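PDB 4AMM: DYNE8 from Micromonospora chersina, which acts as an iterative polyketide synthase in enediyne (dynemicin) biosynthesis, this chain being its acyltransferase domain, which probably loads acyl units for chain extension. Local coordinates for residues 149-152 against 153-157; 188-191 against 192-195; 29-32 against 33-36. All coordinates share one frame; numbering follows the deposited sequence.

Contact 1: residues 149-152 against 153-157; sequences PAII and ADSLA
Ile151 O draws in the backbone of Ser155 and also lies close to its hydroxyl. Ser155 N reaches this carbonyl at 2.9 Å from Ile151 O, with an N-H...O angle of 166°. Ser155 OG stands 3.2 Å from Ile151 O, placed there because OG sits beside its own backbone N and opposite the carbonyl carbon (chi1 -63°). That bond is not settled, because the one hydroxyl proton also has Val348 O within reach. Three more helical bonds run alongside: Ala153 N to Pro149 O at 2.8 Å, Asp154 N to Ala150 O at 3.1 Å and Leu156 N to Ile152 O at 2.8 Å.

The packing is carried by Ile152 and Leu156, one turn apart. The CG2 branch of Ile152 meets CD1 of Leu156 at 3.8 Å, the two side chains crossing at a slant. With chi1 at -71°, Leu156 CG swings back toward the preceding turn and rests 3.2 Å from Ile152 O, so the leucine also covers the carbonyl that its own N-H grips. Leu156 touches Ala191 of helix 191-206 as well. Cut back to an alanine, this position would probably leave Ile152 CG2 without its neighbour and a gap facing Ala191.

Pro149 lies on Leu195 and Arg199, and Ile152 on Ala181. This is regular alpha-helical i to i+4 bonding, on a helix from which Ile152 touches Leu177, within a GHSLG segment consistent with the nucleophile elbow of the acyltransferase fold.

Contact 2: residues 188-191 against 192-195; sequences ALDA and DDTL
Leu189 and Asp193 meet at about a right angle, with Leu189 CG 3.6 Å from Asp193 CB, just where the chain turns into a helix. Leucine CG lies anti to the backbone N (chi1 -160°), which carries both methyls toward the first turn: CD1 goes to Asp193, and CD2 lies beside Thr194 OG1, the side chains of Leu189 and Thr194 running past each other in opposite directions.

Asp193 has a polar side as well. Its N-H is taken by the side chain of Asp190, the N-cap residue, in a nearly straight bond of 2.8 Å from Asp193 N to Asp190 OD1. The two carboxylates then come close, Asp190 OD1 being 3.5 Å from Asp193 OD2, and two waters sit between the residues. One joins Asp190 N to Asp193 OD2, taking the amide's hydrogen and giving its own to the acid; the other donates to Asp190 OD2 and to Asp193 OD1. These waters, and the N-H groups at the helix start, probably ease the repulsion between the like charges.

Ala191 is the first residue of the helix, and it takes part mainly through its backbone. Its carbonyl receives Leu195 N at 3.0 Å from Ala191 O, with an N-H...O angle of 169°. The preceding carbonyl is held twice: Thr194 N approaches Asp190 O nearly end-on at 2.9 Å, while Thr194 OG1 donates to the same Asp190 O at 2.8 Å from above the carbonyl plane.

The N-cap thus opens helix 191-206 straight after the loop from helix 178-185, to which Leu189 O is bonded through Ser184 OG. Leu189 packs on Leu296 and Trp298, and Ala191, Thr194 and Leu195 lie against helix 144-165.

Contact 3: residues 29-32 against 33-36; sequences ALSR and PELT
Ser31 and Glu34 close a capping box at the start of helix 32-45, each side chain bonding to the backbone N-H of the other residue. Glu34 N donates to Ser31 OG at 3.2 Å; in return Ser31 N reaches Glu34 OE1 at 2.7 Å, nearly along the C-O axis of the carboxylate. The same oxygen takes a second bond, from Ser31 OG to Glu34 OE1 at 2.7 Å, coming in from above the carboxylate plane.

Both conformations serve this exchange. Ser31 holds OG between its backbone N and carbonyl carbon (chi1 63°), which turns the oxygen toward Glu34 N. The extended chain of Glu34 brings OE1 to both Ser31 N and Ser31 OG. Pro33, inside the first turn, has no N-H to offer, and its CD lies 3.5 Å from Ser31 OG. Leu30 crosses Glu34 at a slant, its CG 3.6 Å from Glu34 CB.

Arg32 leaves the backbone extended at chi1 and bends at chi2 (78°), sending its guanidinium along the helix to Thr36. The polar ends there are tied to the chain's beginning: Arg32 NH2 bonds to Pro1 O, and Thr36 OG1 to Glu4 OE1. Thr36 OG1 lies at the guanidinium edge, near its plane, 2.5 Å from Arg32 NH1, a distance so short that its exact value is doubtful.

In the fold
From the N terminus the chain reaches contact 3 first, where the loop after helix 13-27 turns into helix 32-45. Contact 1 follows in the middle of helix 144-165, and contact 2 comes later, where the loop from helix 178-185 enters helix 191-206. Each is local, encloses no intervening residues, and the three lie in series without nesting or crossing. Contacts 1 and 2 touch, with Ile152 CG2 4.0 Å from Thr194 CG2, and so join helices 144-165 and 191-206 within the acyltransferase domain. Contact 3 stands apart, its centre about 34 Å from that of contact 1, and ties helix 32-45 to the chain's first strand.

Contact 1: residues 149-152 against 153-157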
loop_
_atom_site.group_PDB
_atom_site.type_symbol
_atom_site.label_atom_id
_atom_site.label_comp_id
_atom_site.label_asym_id
_atom_site.label_seq_id
_atom_site.Cartn_x
_atom_site.Cartn_y
_atom_site.Cartn_z
ATOM N N PRO A 149 -15.394 6.028 0.895
ATOM C CA PRO A 149 -15.126 7.182 -0.015
ATOM C C PRO A 149 -13.958 8.001 0.479
ATOM O O PRO A 149 -13.232 8.571 -0.369
ATOM C CB PRO A 149 -16.440 7.931 -0.068
ATOM C CG PRO A 149 -17.215 7.459 1.219
ATOM C CD PRO A 149 -16.774 6.051 1.439
ATOM N N ALA A 150 -13.748 8.134 1.785
ATOM C CA ALA A 150 -12.578 8.866 2.291
ATOM C C ALA A 150 -11.298 8.244 1.839
ATOM O O ALA A 150 -10.395 8.992 1.338
ATOM C CB ALA A 150 -12.609 8.974 3.768
ATOM N N ILE A 151 -11.158 6.928 1.963
ATOM C CA ILE A 151 -9.912 6.266 1.546
ATOM C C ILE A 151 -9.751 6.426 0.042
ATOM O O ILE A 151 -8.601 6.683 -0.440
ATOM C CB ILE A 151 -10.035 4.817 1.885
ATOM C CG1 ILE A 151 -9.931 4.717 3.440
ATOM C CG2 ILE A 151 -8.928 3.965 1.240
ATOM C CD1 ILE A 151 -10.406 3.308 3.991
ATOM N N ILE A 152 -10.785 6.252 -0.776
ATOM C CA ILE A 152 -10.675 6.341 -2.241
ATOM C C ILE A 152 -10.355 7.787 -2.605
ATOM O O ILE A 152 -9.494 7.969 -3.499
ATOM C CB ILE A 152 -11.954 5.790 -2.886
ATOM C CG1 ILE A 152 -12.018 4.299 -2.722
ATOM C CG2 ILE A 152 -12.029 6.262 -4.325
ATOM C CD1 ILE A 152 -10.884 3.552 -3.541
ATOM N N ALA A 153 -10.885 8.782 -1.923
ATOM C CA ALA A 153 -10.499 10.183 -2.265
ATOM C C ALA A 153 -9.002 10.362 -2.033
ATOM O O ALA A 153 -8.313 10.995 -2.896
ATOM C CB ALA A 153 -11.320 11.158 -1.435
ATOM N N ASP A 154 -8.434 9.845 -0.967
ATOM C CA ASP A 154 -6.974 9.984 -0.722
ATOM C C ASP A 154 -6.224 9.200 -1.778
ATOM O O ASP A 154 -5.168 9.644 -2.255
ATOM C CB ASP A 154 -6.549 9.567 0.690
ATOM C CG ASP A 154 -6.979 10.570 1.750
ATOM O OD1 ASP A 154 -7.067 11.795 1.471
ATOM O OD2 ASP A 154 -7.188 10.110 2.901
ATOM N N SER A 155 -6.650 7.990 -2.129
ATOM C CA SER A 155 -5.979 7.217 -3.227
ATOM C C SER A 155 -6.000 7.994 -4.520
ATOM O O SER A 155 -5.007 7.943 -5.313
ATOM C CB SER A 155 -6.560 5.821 -3.357
ATOM O OG SER A 155 -6.287 5.145 -2.116
ATOM N N LEU A 156 -7.122 8.618 -4.836
ATOM C CA LEU A 156 -7.203 9.355 -6.128
ATOM C C LEU A 156 -6.266 10.558 -6.059
ATOM O O LEU A 156 -5.673 10.914 -7.083
ATOM C CB LEU A 156 -8.659 9.849 -6.341
ATOM C CG LEU A 156 -9.579 8.702 -6.641
ATOM C CD1 LEU A 156 -11.056 9.209 -6.560
ATOM C CD2 LEU A 156 -9.366 8.040 -8.041
ATOM N N ALA A 157 -6.082 11.181 -4.906
ATOM C CA ALA A 157 -5.072 12.262 -4.743
ATOM C C ALA A 157 -3.704 11.675 -4.935
ATOM O O ALA A 157 -2.847 12.304 -5.627
ATOM C CB ALA A 157 -5.188 12.890 -3.384
#

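Contact 2: residues 188-191 against 192-195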
loop_
_atom_site.group_PDB
_atom_site.type_symbol
_atom_site.label_atom_id
_atom_site.label_comp_id
_atom_site.label_asym_id
_atom_site.label_seq_id
_atom_site.Cartn_x
_atom_site.Cartn_y
_atom_site.Cartn_z
ATOM N N ALA A 188 -9.914 2.249 -16.212
ATOM C CA ALA A 188 -11.217 1.599 -16.403
ATOM C C ALA A 188 -12.425 2.498 -16.045
ATOM O O ALA A 188 -13.569 2.290 -16.521
ATOM C CB ALA A 188 -11.237 0.279 -15.613
ATOM N N LEU A 189 -12.202 3.461 -15.142
ATOM C CA LEU A 189 -13.197 4.364 -14.666
ATOM C C LEU A 189 -12.560 5.681 -14.224
ATOM O O LEU A 189 -11.502 5.682 -13.574
ATOM C CB LEU A 189 -13.889 3.708 -13.449
ATOM C CG LEU A 189 -15.247 4.275 -13.129
ATOM C CD1 LEU A 189 -16.263 4.066 -14.288
ATOM C CD2 LEU A 189 -15.803 3.618 -11.879
ATOM N N ASP A 190 -13.203 6.809 -14.499
ATOM C CA ASP A 190 -12.652 8.055 -14.113
ATOM C C ASP A 190 -12.737 8.333 -12.623
ATOM O O ASP A 190 -13.489 7.615 -11.853
ATOM C CB ASP A 190 -13.170 9.248 -14.982
ATOM C CG ASP A 190 -14.578 9.735 -14.582
ATOM O OD1 ASP A 190 -15.151 9.298 -13.549
ATOM O OD2 ASP A 190 -15.120 10.633 -15.306
ATOM N N ALA A 191 -12.017 9.330 -12.147
ATOM C CA ALA A 191 -11.981 9.602 -10.718
ATOM C C ALA A 191 -13.353 9.923 -10.144
ATOM O O ALA A 191 -13.652 9.503 -9.024
ATOM C CB ALA A 191 -10.975 10.752 -10.388
ATOM N N ASP A 192 -14.190 10.719 -10.826
ATOM C CA ASP A 192 -15.478 11.090 -10.199
ATOM C C ASP A 192 -16.377 9.868 -10.071
ATOM O O ASP A 192 -17.016 9.710 -9.025
ATOM C CB ASP A 192 -16.209 12.137 -11.045
ATOM C CG ASP A 192 -15.568 13.516 -10.984
ATOM O OD1 ASP A 192 -14.769 13.876 -10.060
ATOM O OD2 ASP A 192 -15.896 14.288 -11.930
ATOM N N ASP A 193 -16.410 9.018 -11.099
ATOM C CA ASP A 193 -17.233 7.786 -11.061
ATOM C C ASP A 193 -16.690 6.842 -9.983
ATOM O O ASP A 193 -17.483 6.183 -9.290
ATOM C CB ASP A 193 -17.320 7.121 -12.419
ATOM C CG ASP A 193 -18.133 7.941 -13.415
ATOM O OD1 ASP A 193 -18.888 8.855 -13.019
ATOM O OD2 ASP A 193 -18.026 7.520 -14.584
ATOM N N THR A 194 -15.370 6.767 -9.828
ATOM C CA THR A 194 -14.773 5.880 -8.821
ATOM C C THR A 194 -15.144 6.314 -7.422
ATOM O O THR A 194 -15.478 5.457 -6.598
ATOM C CB THR A 194 -13.281 5.863 -9.042
ATOM O OG1 THR A 194 -12.997 5.358 -10.356
ATOM C CG2 THR A 194 -12.593 4.903 -8.053
ATOM N N LEU A 195 -15.068 7.600 -7.123
ATOM C CA LEU A 195 -15.484 8.085 -5.815
ATOM C C LEU A 195 -16.965 7.870 -5.623
ATOM O O LEU A 195 -17.337 7.449 -4.500
ATOM C CB LEU A 195 -15.071 9.569 -5.694
ATOM C CG LEU A 195 -15.453 10.168 -4.388
ATOM C CD1 LEU A 195 -14.704 9.544 -3.191
ATOM C CD2 LEU A 195 -15.247 11.697 -4.366
HETATM O O HOH W 1 -15.696 7.011 -15.882
HETATM O O HOH W 2 -17.788 11.084 -15.095
#

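Contact 3: residues 29-32 against 33-36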
loop_
_atom_site.group_PDB
_atom_site.type_symbol
_atom_site.label_atom_id
_atom_site.label_comp_id
_atom_site.label_asym_id
_atom_site.label_seq_id
_atom_site.Cartn_x
_atom_site.Cartn_y
_atom_site.Cartn_z
ATOM N N ALA A 29 26.242 20.404 9.333
ATOM C CA ALA A 29 25.942 21.696 9.991
ATOM C C ALA A 29 24.849 22.599 9.364
ATOM O O ALA A 29 24.390 23.562 10.018
ATOM C CB ALA A 29 27.272 22.524 10.228
ATOM N N LEU A 30 24.413 22.332 8.127
ATOM C CA LEU A 30 23.373 23.184 7.560
ATOM C C LEU A 30 22.180 23.329 8.497
ATOM O O LEU A 30 21.764 22.359 9.120
ATOM C CB LEU A 30 22.855 22.609 6.223
ATOM C CG LEU A 30 23.463 23.176 4.944
ATOM C CD1 LEU A 30 24.913 23.632 5.068
ATOM C CD2 LEU A 30 23.224 22.265 3.744
ATOM N N SER A 31 21.615 24.536 8.586
ATOM C CA SER A 31 20.315 24.738 9.202
ATOM C C SER A 31 19.276 24.109 8.347
ATOM O O SER A 31 19.577 23.744 7.183
ATOM C CB SER A 31 19.995 26.247 9.329
ATOM O OG SER A 31 19.904 26.856 8.034
ATOM N N ARG A 32 18.069 24.019 8.878
ATOM C CA ARG A 32 16.950 23.460 8.187
ATOM C C ARG A 32 16.632 24.296 6.941
ATOM O O ARG A 32 16.484 23.701 5.881
ATOM C CB ARG A 32 15.747 23.291 9.111
ATOM C CG ARG A 32 14.538 22.678 8.427
ATOM C CD ARG A 32 14.654 21.103 8.240
ATOM N NE ARG A 32 13.465 20.578 7.535
ATOM C CZ ARG A 32 13.242 20.701 6.227
ATOM N NH1 ARG A 32 14.137 21.308 5.447
ATOM N NH2 ARG A 32 12.127 20.221 5.689
ATOM N N PRO A 33 16.538 25.643 7.038
ATOM C CA PRO A 33 16.325 26.415 5.794
ATOM C C PRO A 33 17.437 26.224 4.762
ATOM O O PRO A 33 17.139 26.164 3.531
ATOM C CB PRO A 33 16.256 27.870 6.276
ATOM C CG PRO A 33 15.824 27.757 7.718
ATOM C CD PRO A 33 16.450 26.534 8.225
ATOM N N GLU A 34 18.679 26.082 5.194
ATOM C CA GLU A 34 19.801 25.815 4.264
ATOM C C GLU A 34 19.669 24.427 3.623
ATOM O O GLU A 34 19.968 24.251 2.421
ATOM C CB GLU A 34 21.155 25.929 5.004
ATOM C CG GLU A 34 21.643 27.321 5.117
ATOM C CD GLU A 34 22.655 27.458 6.241
ATOM O OE1 GLU A 34 22.506 26.723 7.239
ATOM O OE2 GLU A 34 23.579 28.310 6.107
ATOM N N LEU A 35 19.225 23.433 4.374
ATOM C CA LEU A 35 19.032 22.080 3.857
ATOM C C LEU A 35 17.918 22.137 2.820
ATOM O O LEU A 35 18.047 21.471 1.783
ATOM C CB LEU A 35 18.682 21.104 4.998
ATOM C CG LEU A 35 18.123 19.740 4.625
ATOM C CD1 LEU A 35 19.223 19.013 3.990
ATOM C CD2 LEU A 35 17.519 18.967 5.822
ATOM N N THR A 36 16.829 22.834 3.076
ATOM C CA THR A 36 15.776 22.961 2.024
ATOM C C THR A 36 16.321 23.586 0.774
ATOM O O THR A 36 16.001 23.105 -0.326
ATOM C CB THR A 36 14.585 23.742 2.588
ATOM O OG1 THR A 36 14.021 22.971 3.624
ATOM C CG2 THR A 36 13.546 23.967 1.554
#